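Long-range contacts in iron-chelator utilization protein (Thermobifida fusca TM51, PDB 4YHB), which binds FAD and probably reduces ferric siderophores so that their iron can be released for use by the cell: residues Leu56-Pro61 and Asp124-Leu129; Val135-Ala140 and Arg220-Ala225; Tyr143-Asp148 and Arg157-Leu162. All blocks are in the same frame, centred on the assembly; numbering follows the deposited sequence.

How the contacts relate
Contact 1 joins two neighbouring strands of the six-stranded FAD-binding barrel, whereas contacts 2 and 3 belong to the parallel-sheet half of the chain, on the opposite side of its centre; the centres of contacts 1 and 2 lie about 32 Å apart. Contacts 1 and 3 are buried and contact 2 is at the surface. Only contact 1 has hydrogen bonds across its segments, those of paired strands. The other two rest on side-chain packing: contact 3 sets a helix on a strand, and contact 2 lays an irregular chain over one. Contacts 2 and 3 share one sheet, for strands 221-226 and 142-147 are neighbours, and contact 3 is nested within the loop closed by contact 2.

Contact 1. Residues Leu56-Pro61 and Asp124-Leu129; sequences LWFPNP and DRLGVL
Trp57 and Gly127 face each other as the hydrogen-bonded pair of an antiparallel ladder, where strands 53-57 and 125-129 run side by side in the six-stranded barrel of the FAD-binding domain. Trp57 N gives its hydrogen to Gly127 O at 2.8 Å, and Gly127 N returns a bond of 3.1 Å to Trp57 O. Glycine suits this place: having no side chain, it lets Trp57 CB lie just 3.9 Å from Gly127 CA. The indole is on the face of the sheet opposite Leu56 and Val128 and runs alongside Leu129, whose CB comes within 3.7 Å of Trp57 NE1; that nitrogen is buried with no polar partner.

On the other face, Leu56 and Val128 form the neighbouring non-hydrogen-bonded pair and lie side by side. Leu56 CD2 rests against Val128 CG2 at 3.7 Å, while its other methyl, CD1, turns to Leu126 CD1. The branched end of Leu126 thus serves two sides of the contact, for its second methyl, CD2, touches the Phe58 ring, Pro59 CD and the carbonyl oxygen of Trp57.

Further out, Tyr86 meets the Trp57 ring, and His66 NE2 makes a second hydrogen bond to Trp57 O. Trp116 of helix 112-118 packs edge-to-face with Phe58, whose side chain is about 6 Å from the bound FAD. Carrying CG anti to its carbonyl carbon (chi1 -66°), Phe58 sets CD1 3.6 Å from Leu126 CD2.

Contact 2. Residues Val135-Ala140 and Arg220-Ala225; sequences VYYPEA and RVFVWA
The rings of Tyr137 and Phe222 meet obliquely, their planes 53° apart and their centroids separated by 5.2 Å, so that neither lies flat on the other. One side of the tyrosine does the touching: Tyr137 CE1 is 3.9 Å from Phe222 CZ, and CD1 is almost as near. The phenylalanine answers with its far end, CZ and CE2. Its CG is anti to the backbone N (chi1 -166°), which carries the ring out from the strand to cross the tyrosine side chain at about a right angle.

Tyrosine fits this partly exposed place because its ring carbons CD1 and CE1 can pack on Phe222 while the hydroxyl finds a polar partner, Glu251 of strand 250-256, to which it is hydrogen-bonded.

Strand 221-226 is a member of the parallel five-stranded sheet, which probably belongs to a domain of the NAD-binding ferredoxin reductase type, and residues 137-141 are the connection that leaves strand 133-136 and leads into its neighbour, strand 142-147. Here the connection passes over the beginning of strand 221-226 with no hydrogen bond between the two segments.

Ala140 is the second point of contact. Its methyl points at the strand and is small enough to settle close to the backbone, 3.5 Å from Arg220 O and 4.0 Å from Phe222 CB. At the exposed margin the aliphatic part of Arg220 lies beside the connection, with CD 3.9 Å from Glu139 O.

Contact 3. Residues Tyr143-Asp148 and Arg157-Leu162; sequences YVLLAD and RRIEEL
Tyr143, at the start of the segment, meets Arg158 of the helix and Leu162, four residues further on. Leu162 CD2 sits over one face of the ring as a CH-pi contact, 3.8 Å from the centroid of the Tyr143 ring. Arg158 comes to the CE1 side, where its NH2 lies 3.3 Å from Tyr143 CE1. The ring and guanidinium planes are 66° apart, so the two groups are far from stacked, although Tyr143 CE1 does lie over one face of the guanidinium. Arg158 starts with CG anti to its backbone N (chi1 175°), and bends at chi2 and chi3 then bring NH2 to the tyrosine. A tyrosine serves well here: its ring gives a face to the leucine and its CE1 side to the arginine, and its hydroxyl hydrogen-bonds Ala140 N.

Two residues on, Leu145 points to the same side. Its CD1 presses on Ile159 CG1 at 3.4 Å, closer than two saturated carbons normally come, and lies 3.9 Å from Ile159 CD1; the two side chains run antiparallel past one another. Leu145 CD2 faces Arg158 CG more loosely. Branched aliphatic residues suit this buried place, where helix and strand must interlock without polar partners.

Helix 157-161 runs nearly antiparallel to strand 143-147 (153°), their segment axes 10.7 Å apart at closest, and belongs to the middle element of the beta-alpha-beta unit formed by strand 142-147, helix 152-161 and strand 167-174. Val168 and Phe172 of the last strand extend the packing to Leu162 and Ile159, while strand 221-226 flanks strand 142-147 and places Trp224 against Leu145.

Contact 1. Residues Leu56-Pro61 and Asp124-Leu129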
loop_
_atom_site.group_PDB
_atom_site.type_symbol
_atom_site.label_atom_id
_atom_site.label_comp_id
_atom_site.label_asym_id
_atom_site.label_seq_id
_atom_site.Cartn_x
_atom_site.Cartn_y
_atom_site.Cartn_z
ATOM N N LEU A 56 6.895 -8.512 3.761
ATOM C CA LEU A 56 6.566 -9.923 3.666
ATOM C C LEU A 56 7.746 -10.697 3.116
ATOM O O LEU A 56 8.347 -10.310 2.107
ATOM C CB LEU A 56 5.331 -10.138 2.769
ATOM C CG LEU A 56 4.051 -9.491 3.301
ATOM C CD1 LEU A 56 2.860 -9.813 2.388
ATOM C CD2 LEU A 56 3.759 -9.923 4.743
ATOM N N TRP A 57 8.047 -11.818 3.759
ATOM C CA TRP A 57 9.183 -12.651 3.388
ATOM C C TRP A 57 8.693 -13.942 2.744
ATOM O O TRP A 57 8.010 -14.750 3.378
ATOM C CB TRP A 57 10.062 -12.942 4.627
ATOM C CG TRP A 57 10.765 -11.709 5.150
ATOM C CD1 TRP A 57 10.182 -10.544 5.566
ATOM C CD2 TRP A 57 12.183 -11.528 5.320
ATOM N NE1 TRP A 57 11.152 -9.648 5.980
ATOM C CE2 TRP A 57 12.381 -10.227 5.834
ATOM C CE3 TRP A 57 13.299 -12.341 5.096
ATOM C CZ2 TRP A 57 13.654 -9.721 6.127
ATOM C CZ3 TRP A 57 14.563 -11.833 5.382
ATOM C CH2 TRP A 57 14.724 -10.535 5.891
ATOM N N PHE A 58 9.047 -14.117 1.472
ATOM C CA PHE A 58 8.465 -15.145 0.614
ATOM C C PHE A 58 9.383 -16.357 0.447
ATOM O O PHE A 58 10.609 -16.225 0.526
ATOM C CB PHE A 58 8.156 -14.562 -0.785
ATOM C CG PHE A 58 7.076 -13.503 -0.801
ATOM C CD1 PHE A 58 5.746 -13.856 -0.978
ATOM C CD2 PHE A 58 7.392 -12.161 -0.647
ATOM C CE1 PHE A 58 4.748 -12.893 -1.005
ATOM C CE2 PHE A 58 6.389 -11.183 -0.665
ATOM C CZ PHE A 58 5.074 -11.554 -0.840
ATOM N N PRO A 59 8.797 -17.531 0.159
ATOM C CA PRO A 59 9.597 -18.700 -0.233
ATOM C C PRO A 59 10.183 -18.523 -1.632
ATOM O O PRO A 59 9.629 -17.762 -2.427
ATOM C CB PRO A 59 8.579 -19.844 -0.215
ATOM C CG PRO A 59 7.284 -19.160 -0.577
ATOM C CD PRO A 59 7.351 -17.830 0.146
ATOM N N ASN A 60 11.295 -19.192 -1.918
ATOM C CA ASN A 60 11.786 -19.287 -3.286
ATOM C C ASN A 60 11.086 -20.447 -3.973
ATOM O O ASN A 60 11.227 -21.599 -3.553
ATOM C CB ASN A 60 13.301 -19.477 -3.324
ATOM C CG ASN A 60 13.860 -19.456 -4.739
ATOM O OD1 ASN A 60 13.343 -20.114 -5.642
ATOM N ND2 ASN A 60 14.920 -18.686 -4.936
ATOM N N PRO A 61 10.331 -20.150 -5.038
ATOM C CA PRO A 61 9.542 -21.155 -5.757
ATOM C C PRO A 61 10.401 -22.242 -6.399
ATOM O O PRO A 61 9.912 -23.348 -6.639
ATOM C CB PRO A 61 8.829 -20.329 -6.829
ATOM C CG PRO A 61 9.734 -19.176 -7.051
ATOM C CD PRO A 61 10.267 -18.835 -5.698
ATOM N N ASP A 124 -0.569 -21.600 3.206
ATOM C CA ASP A 124 0.681 -20.922 2.833
ATOM C C ASP A 124 1.151 -20.085 4.003
ATOM O O ASP A 124 0.332 -19.515 4.710
ATOM C CB ASP A 124 0.505 -20.006 1.617
ATOM C CG ASP A 124 0.257 -20.769 0.329
ATOM O OD1 ASP A 124 0.528 -21.985 0.292
ATOM O OD2 ASP A 124 -0.186 -20.135 -0.655
ATOM N N ARG A 125 2.459 -19.988 4.198
ATOM C CA ARG A 125 2.972 -19.165 5.286
ATOM C C ARG A 125 3.938 -18.100 4.774
ATOM O O ARG A 125 4.627 -18.301 3.771
ATOM C CB ARG A 125 3.635 -20.057 6.350
ATOM C CG ARG A 125 2.656 -21.084 6.934
ATOM C CD ARG A 125 3.287 -22.072 7.921
ATOM N NE ARG A 125 2.284 -23.028 8.411
ATOM C CZ ARG A 125 2.133 -24.271 7.954
ATOM N NH1 ARG A 125 2.934 -24.748 7.008
ATOM N NH2 ARG A 125 1.188 -25.053 8.465
ATOM N N LEU A 126 3.973 -16.965 5.467
ATOM C CA LEU A 126 4.880 -15.880 5.136
ATOM C C LEU A 126 5.542 -15.346 6.389
ATOM O O LEU A 126 4.909 -15.261 7.444
ATOM C CB LEU A 126 4.136 -14.738 4.434
ATOM C CG LEU A 126 3.530 -15.027 3.062
ATOM C CD1 LEU A 126 2.769 -13.786 2.561
ATOM C CD2 LEU A 126 4.627 -15.435 2.089
ATOM N N GLY A 127 6.806 -14.968 6.265
ATOM C CA GLY A 127 7.450 -14.178 7.300
ATOM C C GLY A 127 6.880 -12.769 7.236
ATOM O O GLY A 127 6.665 -12.219 6.149
ATOM N N VAL A 128 6.608 -12.185 8.395
ATOM C CA VAL A 128 6.044 -10.844 8.448
ATOM C C VAL A 128 6.887 -9.967 9.359
ATOM O O VAL A 128 6.988 -10.218 10.576
ATOM C CB VAL A 128 4.580 -10.863 8.934
ATOM C CG1 VAL A 128 4.023 -9.448 8.975
ATOM C CG2 VAL A 128 3.728 -11.760 8.012
ATOM N N LEU A 129 7.513 -8.948 8.773
ATOM C CA LEU A 129 8.357 -8.038 9.548
ATOM C C LEU A 129 7.763 -6.630 9.601
ATOM O O LEU A 129 7.405 -6.050 8.569
ATOM C CB LEU A 129 9.777 -8.004 8.967
ATOM C CG LEU A 129 10.787 -7.096 9.687
ATOM C CD1 LEU A 129 11.075 -7.618 11.103
ATOM C CD2 LEU A 129 12.071 -6.997 8.875
#

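Contact 2. Residues Val135-Ala140 and Arg220-Ala225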
loop_
_atom_site.group_PDB
_atom_site.type_symbol
_atom_site.label_atom_id
_atom_site.label_comp_id
_atom_site.label_asym_id
_atom_site.label_seq_id
_atom_site.Cartn_x
_atom_site.Cartn_y
_atom_site.Cartn_z
ATOM N N VAL A 135 2.702 6.676 10.991
ATOM C CA VAL A 135 2.714 8.132 10.859
ATOM C C VAL A 135 1.315 8.709 11.007
ATOM O O VAL A 135 0.405 8.364 10.240
ATOM C CB VAL A 135 3.294 8.571 9.504
ATOM C CG1 VAL A 135 3.401 10.089 9.447
ATOM C CG2 VAL A 135 4.646 7.924 9.274
ATOM N N TYR A 136 1.147 9.582 12.000
ATOM C CA TYR A 136 -0.114 10.278 12.223
ATOM C C TYR A 136 -0.138 11.616 11.495
ATOM O O TYR A 136 0.875 12.317 11.430
ATOM C CB TYR A 136 -0.354 10.534 13.714
ATOM C CG TYR A 136 -0.524 9.312 14.578
ATOM C CD1 TYR A 136 -1.786 8.822 14.881
ATOM C CD2 TYR A 136 0.579 8.667 15.124
ATOM C CE1 TYR A 136 -1.941 7.709 15.693
ATOM C CE2 TYR A 136 0.432 7.555 15.930
ATOM C CZ TYR A 136 -0.828 7.086 16.215
ATOM O OH TYR A 136 -0.976 5.987 17.017
ATOM N N TYR A 137 -1.302 11.979 10.969
ATOM C CA TYR A 137 -1.481 13.289 10.343
ATOM C C TYR A 137 -2.616 14.055 11.010
ATOM O O TYR A 137 -3.577 13.452 11.491
ATOM C CB TYR A 137 -1.765 13.142 8.842
ATOM C CG TYR A 137 -0.600 12.614 8.041
ATOM C CD1 TYR A 137 0.384 13.470 7.565
ATOM C CD2 TYR A 137 -0.487 11.255 7.751
ATOM C CE1 TYR A 137 1.455 12.989 6.826
ATOM C CE2 TYR A 137 0.574 10.769 7.014
ATOM C CZ TYR A 137 1.543 11.635 6.557
ATOM O OH TYR A 137 2.604 11.147 5.825
ATOM N N PRO A 138 -2.508 15.395 11.039
ATOM C CA PRO A 138 -3.634 16.231 11.471
ATOM C C PRO A 138 -4.796 16.117 10.491
ATOM O O PRO A 138 -4.581 15.812 9.315
ATOM C CB PRO A 138 -3.051 17.648 11.470
ATOM C CG PRO A 138 -1.911 17.592 10.508
ATOM C CD PRO A 138 -1.343 16.200 10.628
ATOM N N GLU A 139 -6.010 16.362 10.966
ATOM C CA GLU A 139 -7.183 16.247 10.113
ATOM C C GLU A 139 -7.193 17.326 9.042
ATOM O O GLU A 139 -6.664 18.423 9.232
ATOM C CB GLU A 139 -8.469 16.311 10.944
ATOM C CG GLU A 139 -8.673 15.106 11.854
ATOM C CD GLU A 139 -10.104 14.971 12.343
ATOM O OE1 GLU A 139 -10.358 14.112 13.213
ATOM O OE2 GLU A 139 -10.978 15.720 11.853
ATOM N N ALA A 140 -7.782 16.989 7.904
ATOM C CA ALA A 140 -7.976 17.934 6.819
ATOM C C ALA A 140 -9.458 17.991 6.489
ATOM O O ALA A 140 -10.222 17.124 6.911
ATOM C CB ALA A 140 -7.160 17.531 5.599
ATOM N N ARG A 220 -9.010 23.200 4.439
ATOM C CA ARG A 220 -7.714 22.578 4.662
ATOM C C ARG A 220 -7.607 21.313 3.803
ATOM O O ARG A 220 -8.372 20.366 3.987
ATOM C CB ARG A 220 -7.533 22.259 6.142
ATOM C CG ARG A 220 -6.081 22.210 6.589
ATOM C CD ARG A 220 -5.970 22.131 8.115
ATOM N NE ARG A 220 -6.602 23.266 8.792
ATOM C CZ ARG A 220 -6.303 23.654 10.031
ATOM N NH1 ARG A 220 -5.381 23.001 10.726
ATOM N NH2 ARG A 220 -6.917 24.694 10.581
ATOM N N VAL A 221 -6.662 21.322 2.864
ATOM C CA VAL A 221 -6.504 20.261 1.873
ATOM C C VAL A 221 -5.250 19.419 2.117
ATOM O O VAL A 221 -4.185 19.943 2.448
ATOM C CB VAL A 221 -6.431 20.854 0.441
ATOM C CG1 VAL A 221 -6.339 19.756 -0.620
ATOM C CG2 VAL A 221 -7.634 21.744 0.183
ATOM N N PHE A 222 -5.374 18.105 1.955
ATOM C CA PHE A 222 -4.193 17.253 1.947
ATOM C C PHE A 222 -4.176 16.356 0.707
ATOM O O PHE A 222 -5.164 15.687 0.401
ATOM C CB PHE A 222 -4.115 16.410 3.210
ATOM C CG PHE A 222 -2.767 15.772 3.413
ATOM C CD1 PHE A 222 -2.487 14.524 2.870
ATOM C CD2 PHE A 222 -1.770 16.435 4.111
ATOM C CE1 PHE A 222 -1.237 13.939 3.043
ATOM C CE2 PHE A 222 -0.517 15.861 4.288
ATOM C CZ PHE A 222 -0.250 14.614 3.755
ATOM N N VAL A 223 -3.055 16.374 -0.009
ATOM C CA VAL A 223 -2.899 15.593 -1.234
ATOM C C VAL A 223 -1.998 14.392 -0.971
ATOM O O VAL A 223 -0.884 14.546 -0.473
ATOM C CB VAL A 223 -2.302 16.430 -2.377
ATOM C CG1 VAL A 223 -2.200 15.591 -3.654
ATOM C CG2 VAL A 223 -3.136 17.690 -2.615
ATOM N N TRP A 224 -2.482 13.196 -1.288
ATOM C CA TRP A 224 -1.678 11.985 -1.089
ATOM C C TRP A 224 -1.628 11.203 -2.389
ATOM O O TRP A 224 -2.666 10.909 -2.982
ATOM C CB TRP A 224 -2.247 11.107 0.030
ATOM C CG TRP A 224 -1.349 9.923 0.405
ATOM C CD1 TRP A 224 -0.408 9.895 1.393
ATOM C CD2 TRP A 224 -1.329 8.614 -0.201
ATOM N NE1 TRP A 224 0.199 8.656 1.446
ATOM C CE2 TRP A 224 -0.345 7.853 0.478
ATOM C CE3 TRP A 224 -2.039 8.016 -1.252
ATOM C CZ2 TRP A 224 -0.060 6.523 0.146
ATOM C CZ3 TRP A 224 -1.750 6.682 -1.587
ATOM C CH2 TRP A 224 -0.769 5.954 -0.882
ATOM N N ALA A 225 -0.423 10.881 -2.842
ATOM C CA ALA A 225 -0.270 10.116 -4.076
ATOM C C ALA A 225 0.718 8.977 -3.849
ATOM O O ALA A 225 1.759 9.167 -3.216
ATOM C CB ALA A 225 0.189 11.006 -5.216
#

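Contact 3. Residues Tyr143-Asp148 and Arg157-Leu162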
loop_
_atom_site.group_PDB
_atom_site.type_symbol
_atom_site.label_atom_id
_atom_site.label_comp_id
_atom_site.label_asym_id
_atom_site.label_seq_id
_atom_site.Cartn_x
_atom_site.Cartn_y
_atom_site.Cartn_z
ATOM N N TYR A 143 -9.575 15.663 1.255
ATOM C CA TYR A 143 -8.463 14.788 0.920
ATOM C C TYR A 143 -8.461 14.487 -0.568
ATOM O O TYR A 143 -9.471 14.065 -1.120
ATOM C CB TYR A 143 -8.545 13.486 1.727
ATOM C CG TYR A 143 -8.470 13.677 3.222
ATOM C CD1 TYR A 143 -7.267 13.502 3.901
ATOM C CD2 TYR A 143 -9.590 14.038 3.957
ATOM C CE1 TYR A 143 -7.189 13.675 5.269
ATOM C CE2 TYR A 143 -9.520 14.222 5.327
ATOM C CZ TYR A 143 -8.316 14.036 5.976
ATOM O OH TYR A 143 -8.240 14.213 7.338
ATOM N N VAL A 144 -7.328 14.723 -1.215
ATOM C CA VAL A 144 -7.154 14.366 -2.612
ATOM C C VAL A 144 -6.223 13.158 -2.706
ATOM O O VAL A 144 -5.062 13.236 -2.306
ATOM C CB VAL A 144 -6.578 15.525 -3.428
ATOM C CG1 VAL A 144 -6.383 15.102 -4.879
ATOM C CG2 VAL A 144 -7.493 16.754 -3.335
ATOM N N LEU A 145 -6.733 12.041 -3.211
ATOM C CA LEU A 145 -5.955 10.798 -3.243
ATOM C C LEU A 145 -5.721 10.295 -4.664
ATOM O O LEU A 145 -6.657 10.187 -5.458
ATOM C CB LEU A 145 -6.668 9.724 -2.430
ATOM C CG LEU A 145 -7.056 10.118 -1.007
ATOM C CD1 LEU A 145 -8.122 9.188 -0.505
ATOM C CD2 LEU A 145 -5.848 10.049 -0.098
ATOM N N LEU A 146 -4.467 10.004 -4.980
ATOM C CA LEU A 146 -4.091 9.441 -6.271
ATOM C C LEU A 146 -3.346 8.130 -6.027
ATOM O O LEU A 146 -2.486 8.043 -5.136
ATOM C CB LEU A 146 -3.230 10.424 -7.068
ATOM C CG LEU A 146 -3.841 11.817 -7.265
ATOM C CD1 LEU A 146 -3.144 12.831 -6.385
ATOM C CD2 LEU A 146 -3.766 12.239 -8.719
ATOM N N ALA A 147 -3.691 7.093 -6.782
ATOM C CA ALA A 147 -3.080 5.791 -6.549
ATOM C C ALA A 147 -3.233 4.895 -7.761
ATOM O O ALA A 147 -4.297 4.862 -8.372
ATOM C CB ALA A 147 -3.705 5.113 -5.314
ATOM N N ASP A 148 -2.170 4.177 -8.117
ATOM C CA ASP A 148 -2.330 3.047 -9.031
ATOM C C ASP A 148 -2.594 1.819 -8.152
ATOM O O ASP A 148 -2.772 1.974 -6.942
ATOM C CB ASP A 148 -1.109 2.901 -9.967
ATOM C CG ASP A 148 0.143 2.314 -9.288
ATOM O OD1 ASP A 148 0.190 2.078 -8.055
ATOM O OD2 ASP A 148 1.117 2.088 -10.038
ATOM N N ARG A 157 -8.006 2.136 2.389
ATOM C CA ARG A 157 -8.060 2.089 3.847
ATOM C C ARG A 157 -8.292 3.484 4.410
ATOM O O ARG A 157 -9.082 3.661 5.328
ATOM C CB ARG A 157 -6.778 1.498 4.446
ATOM C CG ARG A 157 -6.778 1.576 5.969
ATOM C CD ARG A 157 -5.632 0.818 6.603
ATOM N NE ARG A 157 -5.577 1.071 8.049
ATOM C CZ ARG A 157 -4.640 0.590 8.858
ATOM N NH1 ARG A 157 -3.684 -0.185 8.361
ATOM N NH2 ARG A 157 -4.659 0.878 10.164
ATOM N N ARG A 158 -7.596 4.468 3.850
ATOM C CA ARG A 158 -7.770 5.868 4.228
ATOM C C ARG A 158 -9.218 6.322 4.032
ATOM O O ARG A 158 -9.852 6.841 4.954
ATOM C CB ARG A 158 -6.825 6.749 3.416
ATOM C CG ARG A 158 -6.996 8.249 3.625
ATOM C CD ARG A 158 -6.827 8.578 5.080
ATOM N NE ARG A 158 -6.026 9.778 5.303
ATOM C CZ ARG A 158 -5.912 10.349 6.496
ATOM N NH1 ARG A 158 -6.549 9.814 7.531
ATOM N NH2 ARG A 158 -5.162 11.433 6.659
ATOM N N ILE A 159 -9.739 6.104 2.830
ATOM C CA ILE A 159 -11.107 6.487 2.515
ATOM C C ILE A 159 -12.115 5.856 3.476
ATOM O O ILE A 159 -13.028 6.530 3.952
ATOM C CB ILE A 159 -11.462 6.099 1.073
ATOM C CG1 ILE A 159 -10.713 7.004 0.108
ATOM C CG2 ILE A 159 -12.941 6.238 0.830
ATOM C CD1 ILE A 159 -10.877 6.633 -1.356
ATOM N N GLU A 160 -11.944 4.576 3.788
ATOM C CA GLU A 160 -12.936 3.891 4.599
ATOM C C GLU A 160 -12.844 4.282 6.081
ATOM O O GLU A 160 -13.772 4.036 6.840
ATOM C CB GLU A 160 -12.819 2.375 4.400
ATOM C CG GLU A 160 -13.257 1.976 2.981
ATOM C CD GLU A 160 -13.363 0.474 2.743
ATOM O OE1 GLU A 160 -12.683 -0.310 3.461
ATOM O OE2 GLU A 160 -14.123 0.087 1.815
ATOM N N GLU A 161 -11.753 4.929 6.477
ATOM C CA GLU A 161 -11.565 5.340 7.872
ATOM C C GLU A 161 -11.893 6.825 8.104
ATOM O O GLU A 161 -11.955 7.289 9.245
ATOM C CB GLU A 161 -10.127 5.033 8.317
ATOM C CG GLU A 161 -9.854 3.536 8.421
ATOM C CD GLU A 161 -8.415 3.185 8.806
ATOM O OE1 GLU A 161 -7.567 4.108 8.931
ATOM O OE2 GLU A 161 -8.139 1.972 8.976
ATOM N N LEU A 162 -12.113 7.563 7.023
ATOM C CA LEU A 162 -12.453 8.980 7.122
ATOM C C LEU A 162 -13.814 9.194 7.788
ATOM O O LEU A 162 -14.740 8.407 7.579
ATOM C CB LEU A 162 -12.450 9.630 5.733
ATOM C CG LEU A 162 -11.084 9.858 5.088
ATOM C CD1 LEU A 162 -11.234 10.397 3.683
ATOM C CD2 LEU A 162 -10.235 10.803 5.933
#